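Local coordinates for group 3 allergen SMIPP-S YvT004A06 (Sarcoptes scabiei type hominis, PDB 3H7T), which adopts the trypsin-like serine protease fold and binds zinc in the crystal but, as an inactivated protease paralogue, probably lacks the proteolytic activity assigned to its family, at residues A[164-169]-A[218-223]; A[39-44]-A[83-88]; A[109-114]-A[214-219]; A[144-149]-A[170-175]; A[179-184]-A[198-203]. All blocks are in the same frame, centred on the assembly; numbering follows the deposited sequence.

Contact 1: A[164-169]-A[218-223]; sequences YIYDGV and GYYVLD. With ZN (zinc ion), chain C; ZN (zinc ion), chain G.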
# COMPACT_ATOMS: atom_id res chain seq x y z
N TYR A 164 -13.32 -6.65 -8.72
CA TYR A 164 -12.24 -5.99 -7.98
C TYR A 164 -12.10 -4.50 -8.29
O TYR A 164 -11.43 -3.77 -7.55
CB TYR A 164 -10.89 -6.68 -8.23
CG TYR A 164 -10.86 -8.14 -7.80
CD1 TYR A 164 -11.17 -8.50 -6.49
CD2 TYR A 164 -10.52 -9.14 -8.70
CE1 TYR A 164 -11.15 -9.84 -6.09
CE2 TYR A 164 -10.49 -10.48 -8.31
CZ TYR A 164 -10.81 -10.82 -7.01
OH TYR A 164 -10.78 -12.14 -6.61
N ILE A 165 -12.74 -4.05 -9.38
CA ILE A 165 -12.61 -2.65 -9.83
C ILE A 165 -13.88 -1.86 -9.51
O ILE A 165 -14.98 -2.17 -9.99
CB ILE A 165 -12.29 -2.56 -11.36
CG1 ILE A 165 -11.22 -3.61 -11.78
CG2 ILE A 165 -11.93 -1.13 -11.77
CD1 ILE A 165 -9.84 -3.38 -11.18
N TYR A 166 -13.72 -0.83 -8.69
CA TYR A 166 -14.86 -0.02 -8.23
C TYR A 166 -14.32 1.39 -7.91
O TYR A 166 -13.12 1.62 -8.03
CB TYR A 166 -15.55 -0.71 -7.04
CG TYR A 166 -14.75 -0.70 -5.76
CD1 TYR A 166 -15.13 0.11 -4.69
CD2 TYR A 166 -13.59 -1.47 -5.61
CE1 TYR A 166 -14.40 0.14 -3.52
CE2 TYR A 166 -12.86 -1.45 -4.44
CZ TYR A 166 -13.26 -0.64 -3.40
OH TYR A 166 -12.54 -0.58 -2.24
N ASP A 167 -15.18 2.32 -7.52
CA ASP A 167 -14.75 3.72 -7.34
C ASP A 167 -13.69 3.91 -6.26
O ASP A 167 -12.95 4.91 -6.26
CB ASP A 167 -15.93 4.66 -7.08
CG ASP A 167 -16.92 4.72 -8.24
OD1 ASP A 167 -16.53 4.50 -9.42
OD2 ASP A 167 -18.10 5.01 -7.97
N GLY A 168 -13.62 2.97 -5.31
CA GLY A 168 -12.67 3.07 -4.20
C GLY A 168 -11.26 2.58 -4.53
O GLY A 168 -10.39 2.53 -3.66
N VAL A 169 -11.06 2.17 -5.79
CA VAL A 169 -9.71 1.89 -6.30
C VAL A 169 -9.42 2.66 -7.57
O VAL A 169 -10.34 3.10 -8.27
CB VAL A 169 -9.43 0.36 -6.53
CG1 VAL A 169 -9.51 -0.41 -5.21
CG2 VAL A 169 -10.35 -0.24 -7.60
N GLY A 218 -8.21 9.07 -1.46
CA GLY A 218 -9.21 10.14 -1.51
C GLY A 218 -10.62 9.71 -1.13
O GLY A 218 -11.34 10.44 -0.40
N TYR A 219 -11.00 8.51 -1.58
CA TYR A 219 -12.33 7.94 -1.35
C TYR A 219 -12.57 7.64 0.13
O TYR A 219 -13.72 7.60 0.60
CB TYR A 219 -12.49 6.67 -2.20
CG TYR A 219 -13.89 6.09 -2.24
CD1 TYR A 219 -14.77 6.39 -3.29
CD2 TYR A 219 -14.34 5.23 -1.23
CE1 TYR A 219 -16.06 5.84 -3.33
CE2 TYR A 219 -15.61 4.69 -1.25
CZ TYR A 219 -16.47 5.00 -2.30
OH TYR A 219 -17.73 4.44 -2.31
N TYR A 220 -11.48 7.47 0.88
CA TYR A 220 -11.58 7.02 2.26
C TYR A 220 -10.98 8.00 3.27
O TYR A 220 -10.80 7.64 4.44
CB TYR A 220 -10.91 5.64 2.38
CG TYR A 220 -11.58 4.55 1.58
CD1 TYR A 220 -12.70 3.89 2.07
CD2 TYR A 220 -11.08 4.16 0.33
CE1 TYR A 220 -13.32 2.88 1.34
CE2 TYR A 220 -11.69 3.14 -0.40
CZ TYR A 220 -12.81 2.51 0.12
OH TYR A 220 -13.44 1.52 -0.58
N VAL A 221 -10.68 9.23 2.84
CA VAL A 221 -10.01 10.24 3.69
C VAL A 221 -10.79 10.58 4.98
O VAL A 221 -10.18 10.81 6.02
CB VAL A 221 -9.65 11.54 2.89
CG1 VAL A 221 -9.34 12.73 3.81
CG2 VAL A 221 -8.47 11.27 1.97
N LEU A 222 -12.12 10.61 4.88
CA LEU A 222 -12.99 10.82 6.04
C LEU A 222 -12.84 9.68 7.04
O LEU A 222 -12.78 9.90 8.25
CB LEU A 222 -14.46 10.91 5.62
CG LEU A 222 -14.90 11.97 4.60
CD1 LEU A 222 -16.28 11.62 4.08
CD2 LEU A 222 -14.87 13.37 5.20
N ASP A 223 -12.79 8.46 6.52
CA ASP A 223 -12.58 7.29 7.36
C ASP A 223 -11.21 7.31 8.03
O ASP A 223 -11.10 7.05 9.23
CB ASP A 223 -12.76 6.01 6.55
CG ASP A 223 -14.15 5.88 5.98
OD1 ASP A 223 -15.06 5.49 6.74
OD2 ASP A 223 -14.33 6.18 4.78
ZN ZN C . -17.93 3.77 -10.60
ZN ZN G . -16.02 5.74 3.98
O HOH W 1 -15.71 6.44 2.19

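Contact 2: A[39-44]-A[83-88]; sequences AAQCVD and QNNYAV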
# COMPACT_ATOMS: atom_id res chain seq x y z
N ALA A 39 -2.57 -2.24 3.59
CA ALA A 39 -3.75 -2.91 3.04
C ALA A 39 -4.42 -3.76 4.11
O ALA A 39 -3.74 -4.34 4.95
CB ALA A 39 -3.38 -3.77 1.85
N ALA A 40 -5.75 -3.85 4.07
CA ALA A 40 -6.48 -4.71 5.00
C ALA A 40 -6.11 -6.19 4.87
O ALA A 40 -5.97 -6.87 5.89
CB ALA A 40 -7.97 -4.52 4.83
N GLN A 41 -5.94 -6.67 3.63
CA GLN A 41 -5.55 -8.06 3.35
C GLN A 41 -4.30 -8.51 4.11
O GLN A 41 -4.04 -9.71 4.21
CB GLN A 41 -5.34 -8.27 1.84
CG GLN A 41 -4.05 -7.63 1.29
CD GLN A 41 -3.94 -7.74 -0.22
OE1 GLN A 41 -4.22 -6.77 -0.93
NE2 GLN A 41 -3.56 -8.92 -0.72
N CYS A 42 -3.53 -7.56 4.61
CA CYS A 42 -2.28 -7.83 5.30
C CYS A 42 -2.49 -8.23 6.75
O CYS A 42 -1.74 -9.05 7.28
CB CYS A 42 -1.39 -6.58 5.27
SG CYS A 42 -0.97 -6.02 3.61
N VAL A 43 -3.50 -7.65 7.39
CA VAL A 43 -3.59 -7.70 8.85
C VAL A 43 -4.98 -8.04 9.40
O VAL A 43 -5.18 -8.10 10.61
CB VAL A 43 -3.08 -6.38 9.50
CG1 VAL A 43 -1.58 -6.16 9.20
CG2 VAL A 43 -3.92 -5.18 9.02
N ASP A 44 -5.94 -8.26 8.49
CA ASP A 44 -7.31 -8.62 8.85
C ASP A 44 -7.36 -9.85 9.75
O ASP A 44 -6.92 -10.93 9.36
CB ASP A 44 -8.14 -8.86 7.59
CG ASP A 44 -9.61 -9.11 7.89
OD1 ASP A 44 -10.13 -8.58 8.89
OD2 ASP A 44 -10.26 -9.84 7.11
N GLN A 83 -13.04 -5.09 -1.39
CA GLN A 83 -13.55 -3.73 -1.18
C GLN A 83 -13.02 -3.17 0.11
O GLN A 83 -12.91 -3.89 1.11
CB GLN A 83 -15.07 -3.75 -1.09
CG GLN A 83 -15.80 -3.54 -2.40
CD GLN A 83 -17.30 -3.37 -2.20
OE1 GLN A 83 -18.08 -3.63 -3.11
NE2 GLN A 83 -17.70 -2.94 -1.00
N ASN A 84 -12.72 -1.87 0.10
CA ASN A 84 -12.27 -1.16 1.31
C ASN A 84 -11.01 -1.79 1.88
O ASN A 84 -10.87 -1.96 3.09
CB ASN A 84 -13.38 -1.13 2.36
CG ASN A 84 -14.75 -0.84 1.77
OD1 ASN A 84 -14.91 0.06 0.94
ND2 ASN A 84 -15.75 -1.62 2.17
N ASN A 85 -10.08 -2.14 0.99
CA ASN A 85 -8.87 -2.86 1.34
C ASN A 85 -7.79 -1.93 1.92
O ASN A 85 -6.76 -1.68 1.30
CB ASN A 85 -8.37 -3.63 0.11
CG ASN A 85 -7.15 -4.49 0.38
OD1 ASN A 85 -6.77 -4.74 1.53
ND2 ASN A 85 -6.52 -4.96 -0.69
N TYR A 86 -8.06 -1.39 3.11
CA TYR A 86 -7.06 -0.63 3.85
C TYR A 86 -7.15 -0.92 5.35
O TYR A 86 -8.21 -1.32 5.86
CB TYR A 86 -7.20 0.87 3.58
CG TYR A 86 -8.50 1.47 4.10
CD1 TYR A 86 -8.52 2.20 5.29
CD2 TYR A 86 -9.69 1.30 3.40
CE1 TYR A 86 -9.71 2.74 5.77
CE2 TYR A 86 -10.88 1.84 3.88
CZ TYR A 86 -10.88 2.56 5.07
OH TYR A 86 -12.05 3.10 5.55
N ALA A 87 -6.02 -0.76 6.04
CA ALA A 87 -6.02 -0.83 7.50
C ALA A 87 -5.12 0.23 8.08
O ALA A 87 -4.11 0.60 7.48
CB ALA A 87 -5.61 -2.21 7.98
N VAL A 88 -5.49 0.73 9.25
CA VAL A 88 -4.65 1.68 9.94
C VAL A 88 -4.11 1.04 11.19
O VAL A 88 -4.85 0.44 11.98
CB VAL A 88 -5.38 3.01 10.24
CG1 VAL A 88 -4.48 3.93 11.06
CG2 VAL A 88 -5.80 3.68 8.94

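Contact 3: A[109-114]-A[214-219]; sequences SLLYDP and FLRVGY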
# COMPACT_ATOMS: atom_id res chain seq x y z
N SER A 109 -6.69 15.42 -0.94
CA SER A 109 -8.00 16.06 -0.78
C SER A 109 -9.13 15.04 -0.98
O SER A 109 -8.93 13.97 -1.58
CB SER A 109 -8.15 17.21 -1.79
OG SER A 109 -8.01 16.73 -3.11
N LEU A 110 -10.31 15.38 -0.46
CA LEU A 110 -11.44 14.47 -0.49
C LEU A 110 -11.77 14.01 -1.90
O LEU A 110 -11.84 14.82 -2.82
CB LEU A 110 -12.68 15.10 0.16
CG LEU A 110 -13.97 14.28 0.11
CD1 LEU A 110 -13.91 13.06 1.03
CD2 LEU A 110 -15.16 15.16 0.47
N LEU A 111 -11.95 12.70 -2.04
CA LEU A 111 -12.30 12.06 -3.30
C LEU A 111 -11.30 12.27 -4.44
O LEU A 111 -11.64 12.12 -5.62
CB LEU A 111 -13.74 12.42 -3.72
CG LEU A 111 -14.87 11.83 -2.87
CD1 LEU A 111 -16.20 12.49 -3.24
CD2 LEU A 111 -14.97 10.32 -3.04
N TYR A 112 -10.05 12.58 -4.10
CA TYR A 112 -8.99 12.67 -5.10
C TYR A 112 -8.97 11.42 -5.98
O TYR A 112 -9.09 10.29 -5.47
CB TYR A 112 -7.61 12.88 -4.45
CG TYR A 112 -6.53 13.17 -5.47
CD1 TYR A 112 -6.29 14.47 -5.92
CD2 TYR A 112 -5.77 12.13 -6.02
CE1 TYR A 112 -5.32 14.73 -6.87
CE2 TYR A 112 -4.80 12.38 -6.98
CZ TYR A 112 -4.57 13.67 -7.39
OH TYR A 112 -3.60 13.92 -8.33
N ASP A 113 -8.85 11.61 -7.29
CA ASP A 113 -8.86 10.50 -8.23
C ASP A 113 -7.81 10.74 -9.30
O ASP A 113 -7.99 11.62 -10.15
CB ASP A 113 -10.26 10.33 -8.85
CG ASP A 113 -10.47 8.96 -9.51
OD1 ASP A 113 -9.60 8.06 -9.40
OD2 ASP A 113 -11.53 8.77 -10.15
N PRO A 114 -6.69 9.97 -9.27
CA PRO A 114 -5.59 10.23 -10.20
C PRO A 114 -6.05 10.13 -11.65
O PRO A 114 -6.76 9.18 -12.02
CB PRO A 114 -4.58 9.10 -9.90
CG PRO A 114 -5.01 8.50 -8.61
CD PRO A 114 -6.48 8.74 -8.48
N PHE A 214 -4.98 -0.25 -6.77
CA PHE A 214 -4.57 0.59 -5.67
C PHE A 214 -5.80 1.17 -5.00
O PHE A 214 -6.66 1.75 -5.67
CB PHE A 214 -3.72 1.76 -6.17
CG PHE A 214 -2.38 1.36 -6.74
CD1 PHE A 214 -1.24 1.43 -5.95
CD2 PHE A 214 -2.26 0.94 -8.07
CE1 PHE A 214 0.01 1.06 -6.46
CE2 PHE A 214 -1.02 0.58 -8.59
CZ PHE A 214 0.12 0.63 -7.77
N LEU A 215 -5.88 1.05 -3.68
CA LEU A 215 -6.93 1.74 -2.94
C LEU A 215 -6.84 3.24 -3.24
O LEU A 215 -5.76 3.84 -3.17
CB LEU A 215 -6.82 1.50 -1.44
CG LEU A 215 -7.97 2.11 -0.64
CD1 LEU A 215 -8.86 1.01 -0.11
CD2 LEU A 215 -7.43 2.99 0.48
N ARG A 216 -7.97 3.83 -3.60
CA ARG A 216 -8.04 5.27 -3.82
C ARG A 216 -8.21 5.92 -2.45
O ARG A 216 -9.31 5.93 -1.88
CB ARG A 216 -9.23 5.63 -4.72
CG ARG A 216 -9.07 6.98 -5.44
CD ARG A 216 -10.29 7.88 -5.33
NE ARG A 216 -11.48 7.36 -5.97
CZ ARG A 216 -12.50 8.09 -6.41
NH1 ARG A 216 -13.53 7.48 -6.96
NH2 ARG A 216 -12.50 9.42 -6.32
N VAL A 217 -7.11 6.47 -1.93
CA VAL A 217 -7.10 7.07 -0.59
C VAL A 217 -8.11 8.21 -0.44
O VAL A 217 -8.81 8.27 0.56
CB VAL A 217 -5.68 7.52 -0.16
CG1 VAL A 217 -5.71 8.15 1.23
CG2 VAL A 217 -4.72 6.32 -0.16
N GLY A 218 -8.21 9.07 -1.46
CA GLY A 218 -9.21 10.14 -1.51
C GLY A 218 -10.62 9.71 -1.13
O GLY A 218 -11.34 10.44 -0.40
N TYR A 219 -11.00 8.51 -1.58
CA TYR A 219 -12.33 7.94 -1.35
C TYR A 219 -12.57 7.64 0.13
O TYR A 219 -13.72 7.60 0.60
CB TYR A 219 -12.49 6.67 -2.20
CG TYR A 219 -13.89 6.09 -2.24
CD1 TYR A 219 -14.77 6.39 -3.29
CD2 TYR A 219 -14.34 5.23 -1.23
CE1 TYR A 219 -16.06 5.84 -3.33
CE2 TYR A 219 -15.61 4.69 -1.25
CZ TYR A 219 -16.47 5.00 -2.30
OH TYR A 219 -17.73 4.44 -2.31
O HOH W 2 -6.72 9.21 -3.84

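Contact 4: A[144-149]-A[170-175]; sequences FTVVDR and FCAGGE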
# COMPACT_ATOMS: atom_id res chain seq x y z
N PHE A 144 4.14 4.17 -11.88
CA PHE A 144 3.04 3.44 -12.50
C PHE A 144 2.14 4.44 -13.22
O PHE A 144 1.63 5.39 -12.58
CB PHE A 144 2.19 2.76 -11.42
CG PHE A 144 2.77 1.48 -10.86
CD1 PHE A 144 2.06 0.28 -10.97
CD2 PHE A 144 3.99 1.48 -10.16
CE1 PHE A 144 2.56 -0.91 -10.44
CE2 PHE A 144 4.50 0.30 -9.61
CZ PHE A 144 3.79 -0.91 -9.75
N THR A 145 1.90 4.22 -14.51
CA THR A 145 0.98 5.05 -15.28
C THR A 145 -0.47 4.69 -14.97
O THR A 145 -0.86 3.53 -15.09
CB THR A 145 1.21 4.95 -16.80
OG1 THR A 145 2.61 5.09 -17.07
CG2 THR A 145 0.46 6.06 -17.54
N VAL A 146 -1.24 5.70 -14.58
CA VAL A 146 -2.64 5.52 -14.21
C VAL A 146 -3.50 5.16 -15.43
O VAL A 146 -3.44 5.82 -16.47
CB VAL A 146 -3.18 6.76 -13.43
CG1 VAL A 146 -4.70 6.67 -13.22
CG2 VAL A 146 -2.46 6.91 -12.06
N VAL A 147 -4.27 4.09 -15.29
CA VAL A 147 -5.14 3.60 -16.34
C VAL A 147 -6.58 4.01 -16.00
O VAL A 147 -7.01 3.84 -14.86
CB VAL A 147 -5.05 2.05 -16.45
CG1 VAL A 147 -6.05 1.50 -17.46
CG2 VAL A 147 -3.61 1.62 -16.83
N ASP A 148 -7.30 4.53 -16.99
CA ASP A 148 -8.72 4.86 -16.84
C ASP A 148 -9.52 3.73 -16.18
O ASP A 148 -9.47 2.58 -16.64
CB ASP A 148 -9.31 5.18 -18.22
CG ASP A 148 -10.76 5.56 -18.14
OD1 ASP A 148 -11.05 6.71 -17.74
OD2 ASP A 148 -11.61 4.70 -18.45
N ARG A 149 -10.27 4.06 -15.12
CA ARG A 149 -11.04 3.04 -14.38
C ARG A 149 -11.97 2.19 -15.24
O ARG A 149 -11.98 0.96 -15.11
CB ARG A 149 -11.83 3.68 -13.23
CG ARG A 149 -12.59 2.67 -12.37
CD ARG A 149 -13.18 3.29 -11.11
NE ARG A 149 -12.17 3.85 -10.21
CZ ARG A 149 -11.91 5.16 -10.10
NH1 ARG A 149 -12.58 6.04 -10.82
NH2 ARG A 149 -10.98 5.58 -9.26
N PHE A 170 -8.13 2.81 -7.88
CA PHE A 170 -7.70 3.21 -9.21
C PHE A 170 -6.71 2.18 -9.74
O PHE A 170 -6.14 1.40 -8.96
CB PHE A 170 -7.13 4.63 -9.23
CG PHE A 170 -5.81 4.79 -8.52
CD1 PHE A 170 -4.60 4.55 -9.18
CD2 PHE A 170 -5.78 5.23 -7.20
CE1 PHE A 170 -3.38 4.72 -8.52
CE2 PHE A 170 -4.56 5.40 -6.52
CZ PHE A 170 -3.35 5.16 -7.19
N CYS A 171 -6.51 2.18 -11.05
CA CYS A 171 -5.64 1.20 -11.69
C CYS A 171 -4.41 1.91 -12.21
O CYS A 171 -4.49 3.05 -12.67
CB CYS A 171 -6.35 0.52 -12.86
SG CYS A 171 -7.80 -0.48 -12.39
N ALA A 172 -3.26 1.23 -12.12
CA ALA A 172 -2.02 1.77 -12.63
C ALA A 172 -1.05 0.66 -13.00
O ALA A 172 -1.13 -0.46 -12.45
CB ALA A 172 -1.39 2.74 -11.62
N GLY A 173 -0.16 0.97 -13.93
CA GLY A 173 0.80 0.01 -14.47
C GLY A 173 0.14 -0.90 -15.48
O GLY A 173 -0.82 -0.52 -16.16
N GLY A 174 0.66 -2.12 -15.59
CA GLY A 174 0.14 -3.07 -16.55
C GLY A 174 1.04 -3.13 -17.76
O GLY A 174 2.21 -2.74 -17.70
N GLU A 175 0.47 -3.61 -18.87
CA GLU A 175 1.20 -3.84 -20.12
C GLU A 175 1.90 -2.60 -20.70
O GLU A 175 2.99 -2.71 -21.24
CB GLU A 175 0.28 -4.45 -21.18
CG GLU A 175 1.00 -4.89 -22.46
CD GLU A 175 0.15 -5.77 -23.36
OE1 GLU A 175 -1.09 -5.63 -23.37
OE2 GLU A 175 0.74 -6.61 -24.07
O HOH W 3 -0.39 2.12 -17.68
O HOH W 4 -8.10 4.24 -12.54

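Contact 5: A[179-184]-A[198-203]; sequences TYIGYG and GVASYI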
# COMPACT_ATOMS: atom_id res chain seq x y z
N THR A 179 5.01 -2.80 -15.73
CA THR A 179 5.29 -2.46 -14.35
C THR A 179 4.12 -3.00 -13.51
O THR A 179 2.97 -2.76 -13.84
CB THR A 179 5.43 -0.92 -14.19
OG1 THR A 179 6.52 -0.46 -15.00
CG2 THR A 179 5.72 -0.53 -12.78
N TYR A 180 4.43 -3.75 -12.45
CA TYR A 180 3.38 -4.45 -11.68
C TYR A 180 3.68 -4.51 -10.19
O TYR A 180 4.85 -4.54 -9.77
CB TYR A 180 3.20 -5.88 -12.19
CG TYR A 180 2.97 -6.03 -13.68
CD1 TYR A 180 1.68 -6.04 -14.20
CD2 TYR A 180 4.04 -6.19 -14.57
CE1 TYR A 180 1.45 -6.19 -15.56
CE2 TYR A 180 3.83 -6.33 -15.94
CZ TYR A 180 2.53 -6.33 -16.43
OH TYR A 180 2.30 -6.47 -17.78
N ILE A 181 2.62 -4.54 -9.39
CA ILE A 181 2.72 -4.86 -7.97
C ILE A 181 3.08 -6.35 -7.85
O ILE A 181 2.44 -7.20 -8.47
CB ILE A 181 1.38 -4.52 -7.26
CG1 ILE A 181 1.21 -2.99 -7.17
CG2 ILE A 181 1.23 -5.20 -5.87
CD1 ILE A 181 2.29 -2.28 -6.29
N GLY A 182 4.12 -6.65 -7.07
CA GLY A 182 4.54 -8.03 -6.83
C GLY A 182 4.01 -8.57 -5.51
O GLY A 182 3.43 -7.83 -4.72
N TYR A 183 4.22 -9.87 -5.28
CA TYR A 183 3.84 -10.50 -4.01
C TYR A 183 4.68 -9.87 -2.92
O TYR A 183 5.89 -9.76 -3.06
CB TYR A 183 4.08 -12.02 -4.06
CG TYR A 183 3.68 -12.77 -2.81
CD1 TYR A 183 2.36 -13.16 -2.60
CD2 TYR A 183 4.63 -13.11 -1.83
CE1 TYR A 183 1.98 -13.86 -1.46
CE2 TYR A 183 4.26 -13.82 -0.68
CZ TYR A 183 2.93 -14.19 -0.50
OH TYR A 183 2.55 -14.87 0.62
N GLY A 184 4.03 -9.44 -1.83
CA GLY A 184 4.69 -8.64 -0.81
C GLY A 184 4.52 -7.12 -0.94
O GLY A 184 4.89 -6.37 -0.04
N GLY A 198 -2.72 6.52 -3.22
CA GLY A 198 -3.07 5.12 -3.29
C GLY A 198 -2.36 4.23 -2.29
O GLY A 198 -1.30 4.58 -1.75
N VAL A 199 -2.97 3.09 -2.03
CA VAL A 199 -2.35 2.03 -1.23
C VAL A 199 -2.49 0.74 -2.02
O VAL A 199 -3.60 0.29 -2.29
CB VAL A 199 -3.01 1.88 0.17
CG1 VAL A 199 -2.39 0.71 0.94
CG2 VAL A 199 -2.87 3.18 0.99
N ALA A 200 -1.35 0.12 -2.36
CA ALA A 200 -1.37 -1.06 -3.23
C ALA A 200 -2.19 -2.23 -2.69
O ALA A 200 -2.16 -2.54 -1.49
CB ALA A 200 0.06 -1.53 -3.55
N SER A 201 -2.94 -2.85 -3.59
CA SER A 201 -3.56 -4.13 -3.36
C SER A 201 -2.76 -5.19 -4.09
O SER A 201 -2.06 -4.90 -5.07
CB SER A 201 -4.97 -4.18 -3.94
OG SER A 201 -5.90 -3.69 -3.00
N TYR A 202 -2.89 -6.42 -3.62
CA TYR A 202 -2.36 -7.57 -4.34
C TYR A 202 -3.46 -8.61 -4.52
O TYR A 202 -3.97 -9.14 -3.55
CB TYR A 202 -1.17 -8.17 -3.61
CG TYR A 202 -0.58 -9.36 -4.33
CD1 TYR A 202 0.27 -9.18 -5.43
CD2 TYR A 202 -0.90 -10.66 -3.94
CE1 TYR A 202 0.79 -10.28 -6.11
CE2 TYR A 202 -0.37 -11.76 -4.61
CZ TYR A 202 0.47 -11.56 -5.69
OH TYR A 202 0.99 -12.66 -6.34
N ILE A 203 -3.82 -8.88 -5.76
CA ILE A 203 -4.87 -9.86 -6.04
C ILE A 203 -4.22 -11.17 -6.48
O ILE A 203 -3.78 -11.31 -7.63
CB ILE A 203 -5.88 -9.34 -7.10
CG1 ILE A 203 -6.38 -7.94 -6.72
CG2 ILE A 203 -7.04 -10.33 -7.25
CD1 ILE A 203 -7.20 -7.23 -7.81

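Contact 1: A[164-169]-A[218-223]
Gly168, in a type I turn from Tyr166 to Val169, lies against Tyr219, its CA 4.0 Å from the Tyr219 ring centroid and over the face in a CH-pi contact. Glycine suits this place: a beta carbon would strike the Tyr220 hydroxyl. Tyr166 and Tyr220 cross at about a right angle, with Tyr166 OH and Tyr220 OH 2.8 Å apart, each at the other's ring edge. Tyr166 CG, between its backbone N and carbonyl carbon (chi1 71°), turns the ring so that OH meets Tyr220. Tyrosine suits both places, each ring spanning the gap to end in a hydroxyl whose stronger partner is Asn84: N for Tyr166, OD1 for Tyr220. Each segment also carries a zinc ion, bound at 2.0 Å by Asp167 OD1 in 164-169 and at 1.9 Å by Asp223 OD2 in 218-223, the latter's water ligand donating to Tyr219 O. The contact joins the loop between helix 149-157 and strand 169-172 to the start of helix 221-228, with Tyr220 at the N-cap.

Contact 2: A[39-44]-A[83-88]
Gln41 follows Asn85 from CB to OE1. Its CB lies 3.8 Å from Asn85 OD1. CG occupies the crowded position between backbone N and carbonyl carbon (chi1 73°), which keeps it beside the same amide, 4.0 Å from Asn85 OD1. The chain then runs extended, and at the tip OE1 accepts from Asn85 ND2 at 2.9 Å; OE1 lies in the Asn85 amide plane, while ND2 comes in tilted from the Gln41 carbonyl plane. The other tip atom, NE2, donates to Tyr202 O. Asn85 answers with both ends of its own amide, since its OD1 also takes the backbone N-H of Gln41, nearly straight at 167° over 3.0 Å. Ala39, Ala40 and Ala87 let the chains come close: Ala40 CB sits 3.4 Å from Tyr86 O. Val43 CG2 adds apolar packing on Ala87 CB at 3.6 Å. Cys42, in the same short helical turn, is disulfide-bonded to Cys26. By comparison with the trypsin family, Gln41 stands at the position of the catalytic histidine, and Tyr86 probably at that of the triad aspartate. Hydrogen bonds fix the Gln41 amide's orientation, but a carboxamide is not basic enough to serve as the general base, consistent with an inactivated protease.

Contact 3: A[109-114]-A[214-219]
A type II beta turn from Ser109 to Tyr112 lays Leu111 and its neighbours over Arg216 and Gly218, where strand 212-216 of the trypsin fold gives way to the approach to the C-terminal helix. Hydrogen bonds come first. Leu111 N donates to Gly218 O at 2.9 Å, and Arg216 NH2 makes a weak bond to Leu111 O at 2.9 Å. Glycine at 218 lets the turn rest directly on the backbone. Charge comes next. Arg216 has CG anti to the backbone N (chi1 -158°) and bends at its second and third torsions, bringing its guanidinium under the Asp113 carboxylate. The two stack, planes 16° apart, in a long salt bridge with Asp113 OD1 4.0 Å from Arg216 NE and no N-H aimed at it. Each also has a stronger partner, Arg149 for Asp113 and Asp167 O for Arg216 NH1. Apolar packing comes from Leu111 CD2, 3.9 Å from Tyr219 CD1, which lies over the rim of the opposite guanidinium face. A water bridges the segments, accepting from Gly218 N at 2.8 Å and donating to Tyr112 O at 3.1 Å.

Contact 4: A[144-149]-A[170-175]
Ala172 is the middle of a small apolar cluster, its CB 3.6 Å from Phe144 CB and 4.3 Å from Val146 CG2. With only a methyl, Ala172 allows the close approach of the two strands. Val146 CG2 also touches Phe170 CE1. Phe144 CD1 lies 3.7 Å from Gly173 CA, where a beta carbon would collide with the ring; glycine also suits the positive phi of this residue. Val147 and Cys171 pack CB to CB on the other face of the sheet, and Cys171 continues into its disulfide with Cys152 on helix 149-157. The strands are antiparallel partners in the sheet of the C-terminal half of the trypsin fold, strongly twisted, with 135° between their directions; Val146 and Ala172 form a non-hydrogen-bonded pair. Around that pair, Gly173 N donates to Thr145 O at 2.9 Å and Val147 N to Cys171 O at 2.8 Å. Further along, the strands part and a water bridges them, donating to Val147 O and accepting from Cys171 N. A second water links Thr145 O with Gly173 O. At the polar end the Arg149 chain bends at its third torsion (-61°), bringing NH2 to 4.0 Å from Phe170 CB, while that nitrogen bonds Val169 O.

Contact 5: A[179-184]-A[198-203]
Tyr183 and Tyr202 both carry CG opposite their own backbone N (chi1 -178° and -180°), which extends each ring away from its main chain into the space they share. There they form an offset T-shaped pair: the edge of Tyr183 points at the face of Tyr202, with centroids 5.6 Å apart and planes at 81°. Tyr183 CA covers the same ring 4.0 Å from its centroid, a CH-pi contact, so Tyr202 packs on backbone as well as side chain. Flat and broad, Tyr202 also brings CD1 to 3.5 Å from Gly182 O. Ile181 divides its branches: CD1 rests 3.6 Å from Ala200 CB, and CG2 lies 3.4 Å from Ser201 O and near the Tyr202 ring edge. Alanine leaves room for that isoleucine. No hydrogen bond crosses between the segments; packing and ring interactions join them. By family resemblance, the two segments probably correspond to those that wall the primary specificity pocket in trypsin-like proteases. Ile181 further touches Phe214 of strand 212-216 and Phe144 of strand 140-147, so the loop before strand 189-192 is wedged between those strands and the end of strand 195-200.

Overall arrangement
Contacts 2, 4 and 5 are largely buried, whereas contacts 1 and 3 are only partly so and lie together, sharing Gly218 and Tyr219 where strand 212-216 leads into helix 221-228. Chemistry follows place. Contact 4 is sheet pairing, contact 5 aromatic and aliphatic packing, and contact 2 an amide network next to small apolar residues; contact 1 joins hydroxyls and rings, with zinc bound beside them, and contact 3 a stacked carboxylate-guanidinium pair with backbone bonds. Contacts 3, 4 and 5 all reach the same sheet, Phe214 packing between them, while contact 2 belongs to the other, closed barrel. Asn84 ties contact 2 to contact 1, and Gln41 reaches contact 5 through Tyr202 O.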